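Side-chain contacts in DUF5624 domain-containing protein (Legionella pneumophila subsp. pneumophila, PDB 4JX2), which is of unknown function but is probably a secreted protein that combines alpha helices and a mixed beta sheet in a new way: residues Gln237-Leu242 with Trp391-Leu396; Val272-Asn277 with Leu348-Ala353. One frame throughout, in Å; residues are numbered along the deposited sequence.

Contact 1 of 2, residues Gln237-Leu242 with Trp391-Leu396; sequences QSMDQL and WMAGEL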
loop_
_atom_site.group_PDB
_atom_site.type_symbol
_atom_site.label_atom_id
_atom_site.label_comp_id
_atom_site.label_asym_id
_atom_site.label_seq_id
_atom_site.Cartn_x
_atom_site.Cartn_y
_atom_site.Cartn_z
ATOM N N GLN A 237 -9.293 17.253 -18.053
ATOM C CA GLN A 237 -9.900 18.364 -17.328
ATOM C C GLN A 237 -9.260 18.552 -15.962
ATOM O O GLN A 237 -8.857 19.670 -15.615
ATOM C CB GLN A 237 -11.428 18.191 -17.210
ATOM C CG GLN A 237 -12.171 19.229 -16.338
ATOM C CD GLN A 237 -12.132 20.684 -16.762
ATOM O OE1 GLN A 237 -11.279 21.128 -17.524
ATOM N NE2 GLN A 237 -13.071 21.473 -16.257
ATOM N N SER A 238 -9.145 17.460 -15.217
ATOM C CA SER A 238 -8.594 17.393 -13.870
ATOM C C SER A 238 -7.126 17.880 -13.856
ATOM O O SER A 238 -6.759 18.725 -13.020
ATOM C CB SER A 238 -8.731 15.961 -13.352
ATOM O OG SER A 238 -8.020 15.728 -12.151
HETATM N N MSE A 239 -6.316 17.388 -14.812
HETATM C CA MSE A 239 -4.906 17.759 -14.907
HETATM C C MSE A 239 -4.717 19.198 -15.415
HETATM O O MSE A 239 -3.832 19.896 -14.914
HETATM C CB MSE A 239 -4.147 16.774 -15.793
HETATM C CG MSE A 239 -4.024 15.379 -15.184
HETATM SE SE MSE A 239 -3.054 14.169 -16.360
HETATM C CE MSE A 239 -3.841 12.470 -15.862
ATOM N N ASP A 240 -5.553 19.650 -16.379
ATOM C CA ASP A 240 -5.471 21.004 -16.901
ATOM C C ASP A 240 -5.833 22.030 -15.824
ATOM O O ASP A 240 -5.169 23.066 -15.721
ATOM C CB ASP A 240 -6.380 21.192 -18.128
ATOM C CG ASP A 240 -6.311 22.587 -18.708
ATOM O OD1 ASP A 240 -5.228 22.976 -19.167
ATOM O OD2 ASP A 240 -7.328 23.310 -18.645
ATOM N N GLN A 241 -6.894 21.755 -15.032
ATOM C CA GLN A 241 -7.324 22.661 -13.966
ATOM C C GLN A 241 -6.217 22.848 -12.912
ATOM O O GLN A 241 -5.964 23.981 -12.475
ATOM C CB GLN A 241 -8.615 22.175 -13.327
ATOM C CG GLN A 241 -9.853 22.447 -14.182
ATOM C CD GLN A 241 -10.170 23.898 -14.421
ATOM O OE1 GLN A 241 -10.391 24.310 -15.549
ATOM N NE2 GLN A 241 -10.231 24.702 -13.371
ATOM N N LEU A 242 -5.538 21.758 -12.553
ATOM C CA LEU A 242 -4.435 21.829 -11.618
ATOM C C LEU A 242 -3.230 22.579 -12.213
ATOM O O LEU A 242 -2.631 23.410 -11.518
ATOM C CB LEU A 242 -3.981 20.447 -11.142
ATOM C CG LEU A 242 -3.014 20.559 -9.973
ATOM C CD1 LEU A 242 -3.681 21.229 -8.762
ATOM C CD2 LEU A 242 -2.411 19.248 -9.619
ATOM N N TRP A 391 -1.164 7.627 -19.561
ATOM C CA TRP A 391 -1.055 8.124 -20.946
ATOM C C TRP A 391 -1.259 9.654 -21.036
ATOM O O TRP A 391 -0.435 10.336 -21.653
ATOM C CB TRP A 391 -2.041 7.412 -21.901
ATOM C CG TRP A 391 -1.705 7.689 -23.331
ATOM C CD1 TRP A 391 -0.761 7.052 -24.092
ATOM C CD2 TRP A 391 -2.185 8.787 -24.123
ATOM N NE1 TRP A 391 -0.646 7.667 -25.317
ATOM C CE2 TRP A 391 -1.524 8.723 -25.374
ATOM C CE3 TRP A 391 -3.123 9.812 -23.906
ATOM C CZ2 TRP A 391 -1.793 9.628 -26.413
ATOM C CZ3 TRP A 391 -3.368 10.720 -24.924
ATOM C CH2 TRP A 391 -2.722 10.611 -26.169
HETATM N N MSE A 392 -2.371 10.183 -20.468
HETATM C CA MSE A 392 -2.674 11.610 -20.532
HETATM C C MSE A 392 -1.600 12.456 -19.800
HETATM O O MSE A 392 -1.293 13.534 -20.287
HETATM C CB MSE A 392 -4.099 11.914 -20.035
HETATM C CG MSE A 392 -4.534 13.384 -20.250
HETATM SE SE MSE A 392 -4.430 14.038 -22.105
HETATM C CE MSE A 392 -6.119 13.362 -22.828
ATOM N N ALA A 393 -0.996 11.973 -18.694
ATOM C CA ALA A 393 0.068 12.730 -18.022
ATOM C C ALA A 393 1.276 12.877 -18.954
ATOM O O ALA A 393 1.799 13.974 -19.095
ATOM C CB ALA A 393 0.475 12.049 -16.729
ATOM N N GLY A 394 1.641 11.795 -19.643
ATOM C CA GLY A 394 2.750 11.767 -20.586
ATOM C C GLY A 394 2.530 12.609 -21.822
ATOM O O GLY A 394 3.448 13.327 -22.244
ATOM N N GLU A 395 1.313 12.526 -22.413
ATOM C CA GLU A 395 0.934 13.311 -23.601
ATOM C C GLU A 395 0.969 14.796 -23.294
ATOM O O GLU A 395 1.556 15.562 -24.062
ATOM C CB GLU A 395 -0.463 12.891 -24.117
ATOM C CG GLU A 395 -0.973 13.677 -25.330
ATOM C CD GLU A 395 -0.375 13.344 -26.679
ATOM O OE1 GLU A 395 0.601 12.566 -26.719
ATOM O OE2 GLU A 395 -0.883 13.864 -27.700
ATOM N N LEU A 396 0.378 15.199 -22.157
ATOM C CA LEU A 396 0.376 16.604 -21.722
ATOM C C LEU A 396 1.805 17.115 -21.519
ATOM O O LEU A 396 2.133 18.188 -22.020
ATOM C CB LEU A 396 -0.455 16.791 -20.442
ATOM C CG LEU A 396 -1.988 16.844 -20.642
ATOM C CD1 LEU A 396 -2.698 16.781 -19.297
ATOM C CD2 LEU A 396 -2.426 18.079 -21.465
#
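Met239, a selenomethionine in the crystallised protein, lays its long side chain against the backbone of helix 386-398, where the selenium overlaps the start of Ala393. Met239 SE lies 3.8 Å from Ala393 N and equally near Ala393 CA, with the methyl carbon of the alanine slightly farther off, Met239 SE to Ala393 CB 4.1 Å. Beyond it, the terminal Met239 CE turns to the base of the next side chain and meets Met392 CB at 4.2 Å. The reach comes from the torsions: CG stands anti to the carbonyl carbon (chi1 -68°) and the chain then runs on extended, which carries selenium across the gap between the helices. Leu396, one turn after Met392, fills in nearer the root of the same side chain, Leu396 CD1 lying 3.8 Å from Met239 CB. The segments belong to helices 223-247 and 386-398; their local axes cross at -44° and come within 10.8 Å, a wide spacing that one long unbranched side chain spans. No hydrogen bond links the two segments; the contact is apolar and buried. Met392 starts toward the opposite helix, but its end leads away; the side chain also touches Met232 and Leu236, earlier on helix 223-247. Leu396 also touches Leu236, while Met239 is flanked by Trp278 and by Phe282 of helix 279-286, so that a third helix joins this part of the core.

Contact 2 of 2, residues Val272-Asn277 with Leu348-Ala353; sequences VSKGSN and LPDRPA. With SO4 (sulfate ion), chain H.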
loop_
_atom_site.group_PDB
_atom_site.type_symbol
_atom_site.label_atom_id
_atom_site.label_comp_id
_atom_site.label_asym_id
_atom_site.label_seq_id
_atom_site.Cartn_x
_atom_site.Cartn_y
_atom_site.Cartn_z
ATOM N N VAL A 272 -2.147 2.553 -4.130
ATOM C CA VAL A 272 -1.353 2.513 -2.908
ATOM C C VAL A 272 0.120 2.201 -3.233
ATOM O O VAL A 272 0.948 2.149 -2.313
ATOM C CB VAL A 272 -1.931 1.579 -1.807
ATOM C CG1 VAL A 272 -3.284 2.089 -1.312
ATOM C CG2 VAL A 272 -2.014 0.122 -2.264
ATOM N N SER A 273 0.457 2.059 -4.541
ATOM C CA SER A 273 1.847 1.878 -5.004
ATOM C C SER A 273 2.061 2.731 -6.246
ATOM O O SER A 273 1.119 2.932 -7.000
ATOM C CB SER A 273 2.188 0.416 -5.234
ATOM O OG SER A 273 1.374 -0.113 -6.262
ATOM N N LYS A 274 3.272 3.286 -6.417
ATOM C CA LYS A 274 3.637 4.232 -7.477
ATOM C C LYS A 274 3.261 3.761 -8.895
ATOM O O LYS A 274 2.756 4.577 -9.660
ATOM C CB LYS A 274 5.114 4.677 -7.410
ATOM C CG LYS A 274 6.135 3.557 -7.523
ATOM C CD LYS A 274 7.537 4.084 -7.873
ATOM C CE LYS A 274 8.655 3.363 -7.140
ATOM N NZ LYS A 274 8.834 1.953 -7.578
ATOM N N GLY A 275 3.431 2.482 -9.212
ATOM C CA GLY A 275 3.057 1.951 -10.529
ATOM C C GLY A 275 1.561 1.844 -10.785
ATOM O O GLY A 275 1.136 1.680 -11.931
ATOM N N SER A 276 0.747 1.974 -9.721
ATOM C CA SER A 276 -0.712 1.914 -9.783
ATOM C C SER A 276 -1.378 3.258 -9.410
ATOM O O SER A 276 -2.587 3.272 -9.116
ATOM C CB SER A 276 -1.221 0.812 -8.865
ATOM O OG SER A 276 -0.648 -0.427 -9.240
ATOM N N ASN A 277 -0.595 4.380 -9.435
ATOM C CA ASN A 277 -1.060 5.728 -9.142
ATOM C C ASN A 277 -0.441 6.723 -10.122
ATOM O O ASN A 277 0.734 7.098 -10.000
ATOM C CB ASN A 277 -0.781 6.146 -7.682
ATOM C CG ASN A 277 -1.685 7.273 -7.214
ATOM O OD1 ASN A 277 -1.878 8.293 -7.888
ATOM N ND2 ASN A 277 -2.335 7.091 -6.094
ATOM N N LEU A 348 15.465 -2.705 -7.081
ATOM C CA LEU A 348 14.303 -3.329 -7.683
ATOM C C LEU A 348 13.765 -2.422 -8.761
ATOM O O LEU A 348 13.578 -1.221 -8.504
ATOM C CB LEU A 348 13.211 -3.646 -6.658
ATOM C CG LEU A 348 13.514 -4.723 -5.627
ATOM C CD1 LEU A 348 12.282 -5.080 -4.886
ATOM C CD2 LEU A 348 14.029 -5.971 -6.278
ATOM N N PRO A 349 13.546 -2.941 -9.998
ATOM C CA PRO A 349 13.034 -2.068 -11.068
ATOM C C PRO A 349 11.589 -1.678 -10.841
ATOM O O PRO A 349 10.887 -2.317 -10.061
ATOM C CB PRO A 349 13.168 -2.939 -12.320
ATOM C CG PRO A 349 13.106 -4.315 -11.828
ATOM C CD PRO A 349 13.731 -4.325 -10.481
ATOM N N ASP A 350 11.124 -0.680 -11.563
ATOM C CA ASP A 350 9.721 -0.300 -11.508
ATOM C C ASP A 350 8.929 -1.339 -12.303
ATOM O O ASP A 350 9.516 -2.306 -12.819
ATOM C CB ASP A 350 9.534 1.119 -12.063
ATOM C CG ASP A 350 10.062 2.260 -11.185
ATOM O OD1 ASP A 350 10.255 2.042 -9.958
ATOM O OD2 ASP A 350 10.221 3.383 -11.708
ATOM N N ARG A 351 7.605 -1.186 -12.383
ATOM C CA ARG A 351 6.833 -2.131 -13.160
ATOM C C ARG A 351 7.161 -1.950 -14.654
ATOM O O ARG A 351 7.573 -0.857 -15.079
ATOM C CB ARG A 351 5.334 -2.007 -12.877
ATOM C CG ARG A 351 4.706 -0.729 -13.367
ATOM C CD ARG A 351 3.205 -0.864 -13.471
ATOM N NE ARG A 351 2.647 0.423 -13.853
ATOM C CZ ARG A 351 2.660 0.884 -15.092
ATOM N NH1 ARG A 351 3.155 0.146 -16.076
ATOM N NH2 ARG A 351 2.187 2.088 -15.359
ATOM N N PRO A 352 7.042 -3.022 -15.462
ATOM C CA PRO A 352 7.288 -2.850 -16.896
ATOM C C PRO A 352 6.206 -2.004 -17.579
ATOM O O PRO A 352 5.065 -1.850 -17.080
ATOM C CB PRO A 352 7.283 -4.271 -17.426
ATOM C CG PRO A 352 6.519 -5.077 -16.424
ATOM C CD PRO A 352 6.562 -4.385 -15.126
ATOM N N ALA A 353 6.568 -1.454 -18.734
ATOM C CA ALA A 353 5.625 -0.730 -19.564
ATOM C C ALA A 353 4.533 -1.720 -20.073
ATOM O O ALA A 353 4.823 -2.871 -20.432
ATOM C CB ALA A 353 6.346 -0.084 -20.719
HETATM S S SO4 H . 5.716 -0.388 -8.493
HETATM O O1 SO4 H . 6.129 -1.785 -8.712
HETATM O O2 SO4 H . 6.220 0.085 -7.148
HETATM O O3 SO4 H . 6.207 0.449 -9.657
HETATM O O4 SO4 H . 4.248 -0.412 -8.428
#
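Arg351 reaches Gly275 directly, beside a bound sulfate, probably from the crystallisation liquor. Its CB and CG pass the anion at the edge of contact, Arg351 CB 4.1 Å from sulfate O3. The chain then runs extended from CG, bringing Arg351 CD to 3.6 Å from Gly275 O. Next, Arg351 NE donates to that same Gly275 O over 2.7 Å in a nearly straight bond (164°); the carbonyl oxygen lies close to the guanidinium plane, at its edge. At the tip, NH1 makes a weak bond to Pro352 O and a salt bridge to Asp357, and the group has a cation-pi contact with Phe390. Lys274 crosses Asp350 at about a right angle, and Lys274 NZ forms a salt bridge to Asp350 OD1 at 2.8 Å, coming from above the carboxylate plane. Lys274 NZ also reaches sulfate O2 at 3.2 Å, while Gly275 N donates to sulfate O4 at 3.1 Å and Arg351 N makes a weak, long bond to sulfate O3 (3.5 Å). The contact joins two loops at the surface, the first with a short 3-10 turn at Lys274-Gly275, beside the second subunit, whose Leu348 packs on Arg351. Lysine and backbone N-H groups thus suit an anion, with Asp350 probably offsetting part of the lysine's charge.

How the contacts relate
After helices 32-41 and 56-66 the chain forms three antiparallel strands between residues 79 and 101, then a run of helices before helix 223-247, where the first half of contact 1 lies. It then adds strand 257-262 to the sheet and enters the loop of 272-277, the first half of contact 2. After helices 279-286 and 315-339, the loop of 348-353 returns to close contact 2; helix 386-398 closes contact 1 later. The smaller closure therefore sits wholly within the larger one. Their centres are 19 Å apart and their nearest atoms about 8 Å, without touching: one is a buried contact between two helices, the other a surface contact between two loops beside the second subunit.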